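Local coordinates for protein PKS (Streptomyces albus, PDB 4OQJ) that probably joins acyl units by decarboxylative condensation, as the ketosynthase part of an acyltransferase-less type I polyketide synthase that makes oxazolomycin, at residues Ile385-His390 with Lys420-Gly425; Gln346-Glu351 with Gly411-Gly416; Arg245-Lys250 with Cys360-Val365; Val264-Ser269 with Asp274-His279; Ala310-Ile315 with Asn442-Val447. One frame throughout, in Å; residues are numbered along the deposited sequence. Where two conformers were deposited one is given.

Contact 1: Ile385-His390 with Lys420-Gly425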
# COMPACT_ATOMS: atom_id res chain seq x y z
N ILE A 385 3.38 13.57 -18.31
CA ILE A 385 3.23 12.58 -19.38
C ILE A 385 2.77 13.24 -20.68
O ILE A 385 3.30 12.93 -21.75
CB ILE A 385 2.24 11.47 -18.98
CG1 ILE A 385 2.86 10.59 -17.89
CG2 ILE A 385 1.85 10.62 -20.19
CD1 ILE A 385 1.86 9.66 -17.21
N LEU A 386 1.81 14.15 -20.61
CA LEU A 386 1.31 14.81 -21.82
C LEU A 386 2.37 15.71 -22.46
O LEU A 386 2.51 15.74 -23.69
CB LEU A 386 0.05 15.62 -21.50
CG LEU A 386 -1.16 14.76 -21.11
CD1 LEU A 386 -2.27 15.60 -20.52
CD2 LEU A 386 -1.68 13.98 -22.32
N MSE A 387 3.12 16.43 -21.64
CA MSE A 387 4.21 17.28 -22.13
C MSE A 387 5.21 16.46 -22.91
O MSE A 387 5.68 16.89 -23.97
CB MSE A 387 4.94 17.98 -20.97
CG MSE A 387 4.16 19.05 -20.26
SE MSE A 387 5.10 19.57 -18.61
CE MSE A 387 6.72 20.28 -19.39
N LEU A 388 5.56 15.29 -22.36
CA LEU A 388 6.56 14.41 -22.95
C LEU A 388 6.06 13.80 -24.25
O LEU A 388 6.81 13.70 -25.23
CB LEU A 388 6.94 13.29 -21.97
CG LEU A 388 7.89 13.65 -20.82
CD1 LEU A 388 7.87 12.54 -19.76
CD2 LEU A 388 9.29 13.85 -21.35
N ARG A 389 4.81 13.36 -24.25
CA ARG A 389 4.22 12.76 -25.44
C ARG A 389 4.12 13.81 -26.55
O ARG A 389 4.32 13.49 -27.71
CB ARG A 389 2.84 12.16 -25.16
CG ARG A 389 2.43 11.16 -26.24
CD ARG A 389 1.00 10.61 -26.13
NE ARG A 389 0.81 9.56 -27.14
CZ ARG A 389 -0.35 9.22 -27.70
NH1 ARG A 389 -1.47 9.83 -27.35
NH2 ARG A 389 -0.38 8.25 -28.62
N HIS A 390 3.81 15.05 -26.18
CA HIS A 390 3.70 16.13 -27.15
C HIS A 390 5.04 16.83 -27.45
O HIS A 390 5.09 17.70 -28.31
CB HIS A 390 2.70 17.19 -26.66
CG HIS A 390 1.26 16.81 -26.82
ND1 HIS A 390 0.50 16.32 -25.79
CD2 HIS A 390 0.44 16.86 -27.90
CE1 HIS A 390 -0.72 16.06 -26.22
NE2 HIS A 390 -0.78 16.38 -27.50
N LYS A 420 6.06 25.90 -25.68
CA LYS A 420 7.02 25.83 -26.78
C LYS A 420 7.59 24.44 -26.91
O LYS A 420 7.43 23.60 -26.01
CB LYS A 420 8.16 26.83 -26.55
CG LYS A 420 8.98 26.56 -25.30
CD LYS A 420 10.28 27.35 -25.35
CE LYS A 420 11.19 26.97 -24.21
NZ LYS A 420 12.39 27.83 -24.16
N GLU A 421 8.27 24.21 -28.03
CA GLU A 421 8.87 22.91 -28.26
C GLU A 421 9.83 22.59 -27.13
O GLU A 421 10.55 23.47 -26.63
CB GLU A 421 9.62 22.85 -29.60
CG GLU A 421 10.06 21.42 -29.97
CD GLU A 421 11.04 21.36 -31.12
OE1 GLU A 421 11.15 22.36 -31.87
OE2 GLU A 421 11.70 20.31 -31.28
N TRP A 422 9.80 21.34 -26.71
CA TRP A 422 10.70 20.82 -25.70
C TRP A 422 11.98 20.47 -26.45
O TRP A 422 11.98 19.54 -27.27
CB TRP A 422 10.07 19.61 -25.01
CG TRP A 422 10.79 19.10 -23.81
CD1 TRP A 422 12.13 19.20 -23.53
CD2 TRP A 422 10.20 18.40 -22.71
NE1 TRP A 422 12.40 18.61 -22.32
CE2 TRP A 422 11.24 18.11 -21.80
CE3 TRP A 422 8.90 18.00 -22.41
CZ2 TRP A 422 11.01 17.43 -20.60
CZ3 TRP A 422 8.67 17.32 -21.23
CH2 TRP A 422 9.72 17.05 -20.33
N PRO A 423 13.08 21.22 -26.22
CA PRO A 423 14.26 20.99 -27.05
C PRO A 423 14.81 19.57 -26.90
O PRO A 423 14.78 19.00 -25.81
CB PRO A 423 15.27 22.03 -26.53
CG PRO A 423 14.46 23.05 -25.81
CD PRO A 423 13.31 22.29 -25.22
N ALA A 424 15.28 19.01 -28.00
CA ALA A 424 15.97 17.72 -27.97
C ALA A 424 17.29 17.86 -27.20
O ALA A 424 17.86 18.94 -27.13
CB ALA A 424 16.21 17.22 -29.38
N GLY A 425 17.76 16.75 -26.63
CA GLY A 425 19.01 16.73 -25.90
C GLY A 425 19.85 15.52 -26.29
O GLY A 425 19.49 14.78 -27.21

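Contact 2: Gln346-Glu351 with Gly411-Gly416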
# COMPACT_ATOMS: atom_id res chain seq x y z
N GLN A 346 20.19 20.42 -4.04
CA GLN A 346 21.07 19.50 -3.32
C GLN A 346 21.11 18.16 -4.04
O GLN A 346 22.18 17.60 -4.26
CB GLN A 346 20.61 19.33 -1.86
CG GLN A 346 21.42 18.29 -1.10
CD GLN A 346 20.96 18.10 0.34
OE1 GLN A 346 20.75 19.07 1.07
NE2 GLN A 346 20.81 16.85 0.76
N ALA A 347 19.94 17.63 -4.41
CA ALA A 347 19.91 16.36 -5.12
C ALA A 347 20.62 16.44 -6.47
O ALA A 347 21.40 15.55 -6.82
CB ALA A 347 18.46 15.89 -5.31
N PHE A 348 20.36 17.51 -7.22
CA PHE A 348 20.87 17.61 -8.58
C PHE A 348 22.38 17.86 -8.60
O PHE A 348 23.06 17.37 -9.50
CB PHE A 348 20.13 18.72 -9.36
CG PHE A 348 18.86 18.24 -10.04
CD1 PHE A 348 17.83 17.67 -9.30
CD2 PHE A 348 18.71 18.36 -11.41
CE1 PHE A 348 16.66 17.22 -9.93
CE2 PHE A 348 17.55 17.92 -12.04
CZ PHE A 348 16.53 17.35 -11.30
N ASN A 349 22.90 18.57 -7.60
CA ASN A 349 24.32 18.93 -7.55
C ASN A 349 25.18 17.93 -6.78
O ASN A 349 26.35 18.18 -6.52
CB ASN A 349 24.51 20.31 -6.91
CG ASN A 349 23.96 21.44 -7.76
OD1 ASN A 349 23.97 21.38 -8.99
ND2 ASN A 349 23.51 22.50 -7.10
N ARG A 350 24.59 16.80 -6.40
CA ARG A 350 25.24 15.90 -5.45
C ARG A 350 26.53 15.26 -5.98
O ARG A 350 27.40 14.88 -5.20
CB ARG A 350 24.27 14.81 -5.00
CG ARG A 350 23.96 13.74 -6.06
CD ARG A 350 22.88 12.77 -5.59
NE ARG A 350 22.61 11.72 -6.57
CZ ARG A 350 21.79 11.86 -7.62
NH1 ARG A 350 21.15 13.00 -7.82
NH2 ARG A 350 21.62 10.86 -8.47
N GLU A 351 26.66 15.14 -7.30
CA GLU A 351 27.79 14.43 -7.90
C GLU A 351 28.93 15.36 -8.30
O GLU A 351 29.80 14.99 -9.08
CB GLU A 351 27.32 13.63 -9.12
N GLY A 411 21.61 26.38 -8.69
CA GLY A 411 21.27 25.17 -9.42
C GLY A 411 20.82 25.44 -10.84
O GLY A 411 20.93 26.57 -11.33
N PRO A 412 20.30 24.41 -11.50
CA PRO A 412 19.93 24.48 -12.92
C PRO A 412 18.52 25.00 -13.21
O PRO A 412 18.15 25.13 -14.38
CB PRO A 412 20.05 23.02 -13.37
CG PRO A 412 19.58 22.26 -12.14
CD PRO A 412 20.06 23.06 -10.95
N PHE A 413 17.74 25.29 -12.18
CA PHE A 413 16.30 25.49 -12.37
C PHE A 413 15.91 26.91 -12.75
O PHE A 413 16.56 27.88 -12.38
CB PHE A 413 15.55 25.06 -11.12
CG PHE A 413 15.81 23.64 -10.77
CD1 PHE A 413 15.31 22.63 -11.58
CD2 PHE A 413 16.60 23.30 -9.69
CE1 PHE A 413 15.57 21.31 -11.31
CE2 PHE A 413 16.87 21.98 -9.41
CZ PHE A 413 16.36 20.98 -10.22
N TYR A 414 14.84 26.99 -13.52
CA TYR A 414 14.19 28.23 -13.87
C TYR A 414 12.71 27.89 -14.09
O TYR A 414 12.38 26.76 -14.49
CB TYR A 414 14.81 28.86 -15.12
CG TYR A 414 14.35 28.20 -16.41
CD1 TYR A 414 14.96 27.04 -16.88
CD2 TYR A 414 13.29 28.73 -17.14
CE1 TYR A 414 14.52 26.42 -18.05
CE2 TYR A 414 12.85 28.13 -18.30
CZ TYR A 414 13.46 26.98 -18.75
OH TYR A 414 13.00 26.41 -19.92
N VAL A 415 11.83 28.84 -13.83
CA VAL A 415 10.40 28.62 -14.00
C VAL A 415 9.99 28.90 -15.45
O VAL A 415 10.04 30.04 -15.89
CB VAL A 415 9.59 29.49 -13.04
CG1 VAL A 415 8.09 29.24 -13.22
CG2 VAL A 415 10.01 29.22 -11.59
N GLY A 416 9.61 27.86 -16.18
CA GLY A 416 9.17 28.03 -17.56
C GLY A 416 7.77 28.64 -17.61
O GLY A 416 6.86 28.17 -16.92

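Contact 3: Arg245-Lys250 with Cys360-Val365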
# COMPACT_ATOMS: atom_id res chain seq x y z
N ARG A 245 0.47 31.00 -6.63
CA ARG A 245 1.52 31.71 -7.36
C ARG A 245 2.88 31.07 -7.10
O ARG A 245 3.77 31.67 -6.50
CB ARG A 245 1.54 33.19 -6.95
CG ARG A 245 0.18 33.87 -7.04
CD ARG A 245 0.25 35.32 -6.57
NE ARG A 245 -1.08 35.93 -6.50
CZ ARG A 245 -1.73 36.45 -7.55
NH1 ARG A 245 -1.17 36.44 -8.75
NH2 ARG A 245 -2.93 36.98 -7.39
N ALA A 246 3.03 29.84 -7.60
CA ALA A 246 4.18 29.01 -7.27
C ALA A 246 5.49 29.65 -7.70
O ALA A 246 5.66 30.02 -8.87
CB ALA A 246 4.03 27.62 -7.91
N PHE A 247 6.39 29.76 -6.73
CA PHE A 247 7.77 30.25 -6.89
C PHE A 247 7.88 31.76 -7.09
O PHE A 247 8.98 32.31 -7.17
CB PHE A 247 8.44 29.50 -8.05
CG PHE A 247 8.37 28.01 -7.90
CD1 PHE A 247 8.97 27.40 -6.81
CD2 PHE A 247 7.68 27.23 -8.80
CE1 PHE A 247 8.90 26.03 -6.63
CE2 PHE A 247 7.60 25.86 -8.63
CZ PHE A 247 8.21 25.26 -7.54
N ASP A 248 6.72 32.42 -7.11
CA ASP A 248 6.66 33.87 -7.29
C ASP A 248 6.91 34.60 -5.97
O ASP A 248 6.73 34.04 -4.89
CB ASP A 248 5.29 34.26 -7.84
CG ASP A 248 5.20 35.74 -8.19
OD1 ASP A 248 5.56 36.10 -9.33
OD2 ASP A 248 4.74 36.53 -7.34
N ALA A 249 7.32 35.86 -6.07
CA ALA A 249 7.61 36.65 -4.88
C ALA A 249 6.35 36.87 -4.04
O ALA A 249 6.43 37.06 -2.83
CB ALA A 249 8.23 37.98 -5.27
N LYS A 250 5.19 36.84 -4.70
CA LYS A 250 3.92 37.06 -4.02
C LYS A 250 3.25 35.74 -3.63
O LYS A 250 2.06 35.72 -3.31
CB LYS A 250 2.99 37.89 -4.91
CG LYS A 250 3.56 39.29 -5.20
CD LYS A 250 2.74 40.07 -6.21
CE LYS A 250 3.43 41.40 -6.52
NZ LYS A 250 2.49 42.48 -6.93
N CYS A 360 17.24 23.43 -16.55
CA CYS A 360 16.09 22.55 -16.26
C CYS A 360 14.87 23.37 -15.90
O CYS A 360 14.87 24.13 -14.94
CB CYS A 360 16.42 21.56 -15.13
SG CYS A 360 15.12 20.32 -14.80
N ALA A 361 13.80 23.20 -16.67
CA ALA A 361 12.56 23.90 -16.40
C ALA A 361 11.88 23.32 -15.16
O ALA A 361 12.00 22.14 -14.85
CB ALA A 361 11.63 23.80 -17.60
N LEU A 362 11.17 24.20 -14.46
CA LEU A 362 10.48 23.88 -13.22
C LEU A 362 9.06 24.44 -13.30
O LEU A 362 8.87 25.56 -13.78
CB LEU A 362 11.25 24.47 -12.03
CG LEU A 362 10.79 24.17 -10.61
CD1 LEU A 362 11.05 22.72 -10.24
CD2 LEU A 362 11.49 25.12 -9.63
N GLY A 363 8.07 23.68 -12.86
CA GLY A 363 6.70 24.15 -12.92
C GLY A 363 5.81 23.48 -11.91
O GLY A 363 6.23 22.52 -11.25
N SER A 364 4.58 23.97 -11.79
CA SER A 364 3.59 23.34 -10.91
C SER A 364 2.18 23.42 -11.48
O SER A 364 1.66 24.52 -11.72
CB SER A 364 3.60 24.00 -9.53
OG SER A 364 2.55 23.42 -8.75
N VAL A 365 1.56 22.26 -11.68
CA VAL A 365 0.17 22.20 -12.15
C VAL A 365 -0.80 22.73 -11.09
O VAL A 365 -1.96 23.02 -11.38
CB VAL A 365 -0.24 20.77 -12.55
CG1 VAL A 365 -0.45 19.86 -11.31
CG2 VAL A 365 -1.47 20.80 -13.43

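Contact 4: Val264-Ser269 with Asp274-His279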
# COMPACT_ATOMS: atom_id res chain seq x y z
N VAL A 264 -2.50 3.46 -16.29
CA VAL A 264 -2.39 2.01 -16.49
C VAL A 264 -0.93 1.71 -16.84
O VAL A 264 -0.39 2.30 -17.77
CB VAL A 264 -3.32 1.54 -17.61
CG1 VAL A 264 -3.21 0.02 -17.85
CG2 VAL A 264 -4.76 1.93 -17.32
N LEU A 265 -0.31 0.81 -16.07
CA LEU A 265 1.12 0.54 -16.14
C LEU A 265 1.37 -0.90 -16.56
O LEU A 265 0.59 -1.80 -16.21
CB LEU A 265 1.77 0.82 -14.78
CG LEU A 265 1.48 2.22 -14.22
CD1 LEU A 265 2.05 2.38 -12.82
CD2 LEU A 265 2.04 3.29 -15.14
N LYS A 266 2.46 -1.11 -17.30
CA LYS A 266 2.86 -2.41 -17.81
C LYS A 266 4.35 -2.38 -18.07
O LYS A 266 4.88 -1.33 -18.43
CB LYS A 266 2.10 -2.73 -19.11
CG LYS A 266 2.40 -4.10 -19.71
CD LYS A 266 1.80 -4.24 -21.12
CE LYS A 266 0.78 -5.35 -21.20
NZ LYS A 266 0.26 -5.58 -22.59
N ARG A 267 5.05 -3.49 -17.91
CA ARG A 267 6.47 -3.50 -18.23
C ARG A 267 6.64 -2.99 -19.64
O ARG A 267 5.86 -3.35 -20.51
CB ARG A 267 7.08 -4.89 -18.15
CG ARG A 267 7.18 -5.48 -16.78
CD ARG A 267 7.97 -6.75 -16.89
NE ARG A 267 8.00 -7.51 -15.65
CZ ARG A 267 9.08 -7.69 -14.90
NH1 ARG A 267 10.27 -7.17 -15.25
NH2 ARG A 267 8.97 -8.41 -13.80
N LEU A 268 7.65 -2.17 -19.86
CA LEU A 268 7.84 -1.59 -21.19
C LEU A 268 8.07 -2.67 -22.24
O LEU A 268 7.51 -2.59 -23.33
CB LEU A 268 9.01 -0.61 -21.21
CG LEU A 268 9.35 -0.03 -22.58
CD1 LEU A 268 8.15 0.68 -23.18
CD2 LEU A 268 10.55 0.92 -22.48
N SER A 269 8.88 -3.66 -21.92
CA SER A 269 9.15 -4.73 -22.88
C SER A 269 7.85 -5.44 -23.27
O SER A 269 7.65 -5.71 -24.45
CB SER A 269 10.15 -5.75 -22.34
OG SER A 269 9.65 -6.36 -21.16
N ASP A 274 3.37 -6.43 -27.13
CA ASP A 274 1.93 -6.58 -27.35
C ASP A 274 1.38 -5.54 -28.30
O ASP A 274 0.22 -5.63 -28.73
CB ASP A 274 1.17 -6.50 -26.02
CG ASP A 274 1.51 -7.64 -25.08
OD1 ASP A 274 2.10 -8.64 -25.55
OD2 ASP A 274 1.19 -7.54 -23.87
N GLY A 275 2.19 -4.54 -28.64
CA GLY A 275 1.77 -3.51 -29.57
C GLY A 275 0.96 -2.39 -28.94
O GLY A 275 0.25 -1.68 -29.66
N ASP A 276 1.05 -2.21 -27.62
CA ASP A 276 0.31 -1.15 -26.94
C ASP A 276 0.82 0.25 -27.30
O ASP A 276 1.96 0.43 -27.72
CB ASP A 276 0.37 -1.32 -25.42
CG ASP A 276 -0.14 -2.67 -24.95
OD1 ASP A 276 -1.04 -3.24 -25.60
OD2 ASP A 276 0.37 -3.16 -23.93
N THR A 277 -0.03 1.26 -27.14
CA THR A 277 0.44 2.64 -27.18
C THR A 277 1.20 2.97 -25.90
O THR A 277 0.69 2.78 -24.80
CB THR A 277 -0.72 3.61 -27.35
OG1 THR A 277 -1.31 3.41 -28.65
CG2 THR A 277 -0.25 5.06 -27.25
N VAL A 278 2.45 3.42 -26.03
CA VAL A 278 3.24 3.87 -24.88
C VAL A 278 3.17 5.40 -24.81
O VAL A 278 3.61 6.09 -25.73
CB VAL A 278 4.70 3.38 -24.97
CG1 VAL A 278 5.51 3.82 -23.76
CG2 VAL A 278 4.73 1.86 -25.11
N HIS A 279 2.58 5.92 -23.75
CA HIS A 279 2.42 7.37 -23.59
C HIS A 279 3.68 8.00 -22.98
O HIS A 279 4.03 9.15 -23.26
CB HIS A 279 1.21 7.67 -22.71
CG HIS A 279 -0.10 7.32 -23.35
ND1 HIS A 279 -0.54 6.02 -23.48
CD2 HIS A 279 -1.04 8.10 -23.92
CE1 HIS A 279 -1.71 6.02 -24.10
NE2 HIS A 279 -2.04 7.27 -24.36

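Contact 5: Ala310-Ile315 with Asn442-Val447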
# COMPACT_ATOMS: atom_id res chain seq x y z
N ALA A 310 17.13 12.18 -5.18
CA ALA A 310 18.37 11.50 -5.51
C ALA A 310 18.13 9.99 -5.65
O ALA A 310 18.64 9.37 -6.57
CB ALA A 310 19.42 11.78 -4.43
N GLU A 311 17.34 9.42 -4.75
CA GLU A 311 17.08 7.98 -4.73
C GLU A 311 16.36 7.55 -5.99
O GLU A 311 16.65 6.51 -6.57
CB GLU A 311 16.24 7.59 -3.50
CG GLU A 311 16.05 6.07 -3.35
CD GLU A 311 15.17 5.66 -2.17
OE1 GLU A 311 14.94 6.47 -1.25
OE2 GLU A 311 14.72 4.50 -2.16
N ALA A 312 15.41 8.36 -6.43
CA ALA A 312 14.67 8.05 -7.66
C ALA A 312 15.59 8.08 -8.89
O ALA A 312 15.53 7.19 -9.74
CB ALA A 312 13.52 9.03 -7.85
N GLN A 313 16.46 9.08 -8.97
CA GLN A 313 17.38 9.18 -10.09
C GLN A 313 18.36 8.00 -10.10
O GLN A 313 18.67 7.46 -11.16
CB GLN A 313 18.15 10.50 -10.04
CG GLN A 313 17.29 11.70 -10.33
CD GLN A 313 18.06 13.01 -10.25
OE1 GLN A 313 19.23 13.03 -9.86
NE2 GLN A 313 17.41 14.10 -10.61
N GLU A 314 18.84 7.61 -8.93
CA GLU A 314 19.79 6.51 -8.83
C GLU A 314 19.13 5.23 -9.30
O GLU A 314 19.72 4.46 -10.05
CB GLU A 314 20.30 6.33 -7.40
CG GLU A 314 21.27 7.40 -6.94
CD GLU A 314 22.57 7.41 -7.74
OE1 GLU A 314 22.91 6.38 -8.37
OE2 GLU A 314 23.24 8.46 -7.75
N ILE A 315 17.90 5.01 -8.86
CA ILE A 315 17.16 3.80 -9.21
C ILE A 315 16.89 3.76 -10.71
O ILE A 315 16.93 2.70 -11.34
CB ILE A 315 15.83 3.75 -8.40
CG1 ILE A 315 15.99 2.84 -7.18
CG2 ILE A 315 14.65 3.28 -9.25
CD1 ILE A 315 16.06 1.37 -7.51
N ASN A 442 7.34 11.16 1.26
CA ASN A 442 7.76 11.81 0.03
C ASN A 442 7.88 10.83 -1.11
O ASN A 442 8.28 9.70 -0.90
CB ASN A 442 9.10 12.49 0.22
CG ASN A 442 9.13 13.38 1.43
OD1 ASN A 442 8.28 14.24 1.58
ND2 ASN A 442 10.13 13.18 2.31
N ALA A 443 7.56 11.27 -2.32
CA ALA A 443 7.69 10.45 -3.51
C ALA A 443 8.24 11.27 -4.66
O ALA A 443 7.98 12.47 -4.77
CB ALA A 443 6.36 9.87 -3.88
N HIS A 444 9.03 10.62 -5.51
CA HIS A 444 9.54 11.24 -6.74
C HIS A 444 9.61 10.16 -7.81
O HIS A 444 10.04 9.04 -7.55
CB HIS A 444 10.91 11.88 -6.50
CG HIS A 444 11.40 12.73 -7.64
ND1 HIS A 444 11.02 14.05 -7.80
CD2 HIS A 444 12.26 12.46 -8.65
CE1 HIS A 444 11.64 14.56 -8.86
NE2 HIS A 444 12.40 13.62 -9.39
N VAL A 445 9.16 10.51 -9.01
CA VAL A 445 9.06 9.59 -10.13
C VAL A 445 9.83 10.17 -11.33
O VAL A 445 9.72 11.37 -11.64
CB VAL A 445 7.58 9.37 -10.50
CG1 VAL A 445 7.42 8.55 -11.78
CG2 VAL A 445 6.88 8.71 -9.34
N ILE A 446 10.61 9.32 -11.99
CA ILE A 446 11.37 9.73 -13.17
C ILE A 446 10.64 9.21 -14.39
O ILE A 446 10.36 8.00 -14.49
CB ILE A 446 12.80 9.18 -13.18
CG1 ILE A 446 13.56 9.60 -11.90
CG2 ILE A 446 13.54 9.62 -14.46
CD1 ILE A 446 13.68 11.09 -11.70
N VAL A 447 10.33 10.11 -15.30
CA VAL A 447 9.54 9.79 -16.49
C VAL A 447 10.32 10.20 -17.74
O VAL A 447 10.93 11.28 -17.77
CB VAL A 447 8.17 10.52 -16.50
CG1 VAL A 447 7.30 9.97 -17.60
CG2 VAL A 447 7.46 10.37 -15.17
O HOH W 1 14.52 14.30 -11.18

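Contact 1: Ile385-His390 with Lys420-Gly425
The last turns of helix 376-390 face the chain just past strand 420-421, and the two backbones come nearest at Leu388 and Trp422, whose CA atoms are 8.1 Å apart. The indole of Trp422 spans the distance between them. Its CG lies anti to the backbone N (chi1 -171°), which sends the six-membered ring to the helix. Leu388 meets the far end of that ring. Its CD2 is 3.4 Å from Trp422 CH2, a tight contact, and comes in obliquely. Met387, a selenomethionine, crosses the indole at about a right angle. Its CB is 3.8 Å from Trp422 CZ3. The bend at its third torsion (63°) turns the methyl back, so that Met387 CE also lies 4.0 Å from Trp422 CZ3. At the ring edge, Met387 O lies 3.7 Å from Trp422 CE3, near the indole plane.

Here a helix of the thiolase-type ketosynthase fold packs against the small antiparallel pair of strands 392-393 and 420-421. Leu393 of the first strand touches both Met387 and Trp422, and Tyr325 of strand 325-327 does the same. Trp422 NE1 is satisfied by Ser324 OG. Near the helix end, the ring of His390 folds back on its own turn. Its ND1 donates to Leu386 O at 3.0 Å, and His390 N reaches the same oxygen from the opposite face of the carbonyl plane. Trp42 stacks on this imidazole.

Contact 2: Gln346-Glu351 with Gly411-Gly416
Phe348 and Phe413 bury the most surface here, and they meet as a T-shaped (edge-to-face) pair. The ring centroids are 4.8 Å apart and the planes stand at 69°. Phe413 supplies the edge. Its CZ sits over the centre of the Phe348 ring, 3.5 Å above the plane, and is almost equally far from all six ring carbons. The CG of Phe413 is anti to its carbonyl carbon (chi1 -58°), and the ring thereby reaches across to the helix end.

Pro412 is the third partner. Its CG approaches Phe348 CD2 to 4.1 Å. The same CG lies 3.8 Å above the centre of the Phe413 ring, so one proline carbon touches both phenyl groups. Beside this apolar group, Asn349 brings its amide up to Gly411, with ND2 4.2 Å from Gly411 CA. That amide is held at both ends: ND2 bonds to Ala410 O and OD1 to Leu355 N.

Val326 of strand 325-327 touches both phenyl rings. The contact thus packs the C-terminal end of helix 336-348 onto strand 413-415, an outermost strand of the main sheet within this chain, as part of the alpha/beta layering of the thiolase-type fold.

Contact 3: Arg245-Lys250 with Cys360-Val365
The contact lies where a type II beta turn, Arg245 to Asp248, covers the end of strand 360-363, which leads into the Val-Lys-Thr-Asn-Val-Gly-His sequence that begins at Val365 and in related ketosynthases carries active-site lysine and histidine. Phe247, inside the turn, buries the most surface. Its ring crosses the Leu362 side chain at about a right angle. Leu362 CD2 rests over one face, shifted toward the rim, 4.0 Å from the ring centroid and 15° off the normal. This is a CH-pi contact. Leu362 CG is anti to the backbone N (chi1 -175°), which, with chi2 near 70°, sets CD2 over the ring. The edge of Phe247 faces the backbone, with CE2 4.4 Å from Gly363 C.

Ala246 adds a second touch. Its CB is 4.0 Å from Ser364 CB. The hydroxyl of Ser364 is engaged beyond this pair: OG bonds to Gly330 O and also caps Lys366 N.

The turn is closed by Asp248 N bonding to Arg245 O at 3.1 Å. Asp248 OD2 accepts from Lys250 N at 2.7 Å, an Asx turn, while OD1 takes the backbone N of Glu400 and of Ala401. Val341 of helix 336-348 touches both Phe247 and Leu362. A loop closed by a beta turn and an Asx turn thus packs by its phenylalanine against the end of a sheet strand, at the approach to the segment that holds an active-site lysine and histidine in related ketosynthases.

Contact 4: Val264-Ser269 with Asp274-His279
Lys266 NZ is gripped by two carboxylates. It donates to Asp274 OD2 at 2.5 Å, which is short for such a pair, and to Asp276 OD2 at 2.8 Å. The two acids are used differently. Asp274 offers the anti lone pair of OD2, away from its other oxygen. Asp276 offers the syn lone pair, on the side of OD1. The lysine chain leaves the strand with CG anti to the backbone N and bends at its third torsion (-119°), which carries the ammonium between the acids. Along the way its CD passes 3.3 Å from Asp276 OD2.

Tyr123 OH joins the network. It is hydrogen-bonded to Lys266 NZ and to Asp276 OD1, so the amine has three partners and Asp276 is held by both oxygens. With two acids beside it, the lysine would be expected to stay protonated.

Further out the contact is apolar. Leu268, in the first turn of helix 268-274, crosses Val278 at about a right angle. Leu268 CD1 lies 4.1 Å from both Val278 CG1 and CG2. Ala24 of strand 23-31 also touches Leu268.

Between the acids, Gly275, the first residue past the helix, has positive phi in a Schellman motif. The salt-bridge network ties the chain at Asp274 and Asp276 back to strand 259-267. The whole belongs to a beta-alpha-beta crossover, in which helix 268-274 joins parallel strands 259-267 and 280-289, with strand 23-31 lying between them.

Contact 5: Ala310-Ile315 with Asn442-Val447
Helix 302-316 lies on strand 441-448 in the helix-on-sheet layering of the ketosynthase fold. The axes of the two short segments approach to 7.7 Å, and their N-to-C directions differ by 34°. Ala312 faces the strand, and its small side chain lets the backbones come close: the CA atoms of Ala312 and His444 are 6.1 Å apart. Ala312 CB is 3.5 Å from His444 O. Ala312 CB also meets the imidazole edge, 3.7 Å from His444 CD2 and near the ring plane.

Ile446 packs one step further along. Its CG1 lies 3.8 Å from Ala312 O. The side chain is folded at its second torsion (-59°), and CD1 comes to rest 3.9 Å from Gln313 CG, the two side chains crossing at about a right angle.

A water joins the polar ends. It accepts from Gln313 NE2 at 3.0 Å and is hydrogen-bonded to His444 NE2 at 2.9 Å. Gln313 runs out extended beyond CG, and this puts its amide level with the histidine. The other ends are held as well: Gln313 OE1 takes a bond from Arg350 NH1, and His444 ND1 pairs with Ser434 OG. Both buried polar groups are therefore satisfied at each end.

Strand 441-448 runs between strands 280-289 and 430-436, antiparallel to both. Ala286 of the former also touches Ala312, while Val308 and Val309 of helix 302-316 lie against His444. Further along the strand, Val447 packs on Leu381 and Leu388 of helix 376-390.

All five contacts are largely buried. Contact 4 lies nearest the centre of the chain, yet it is the charged one, and some of its residues are partly exposed. Contact 2 lies farthest out, its centre about 34 Å from that of the chain, and is mainly aromatic. Contacts 2 and 3 lie on neighbouring strands of the main sheet, 413-415 and 360-363: Cys360 is hydrogen-bonded through its backbone to Pro412 and Tyr414. Contacts 2 and 5 are joined by charge, since Arg350 also forms a salt bridge with Glu314. Contact 1 is apolar across its segments, whereas contact 5 includes a water between Gln313 and His444. Leu388 touches Val447 between them, and Arg389 and Ile385 of contact 1 reach contact 4.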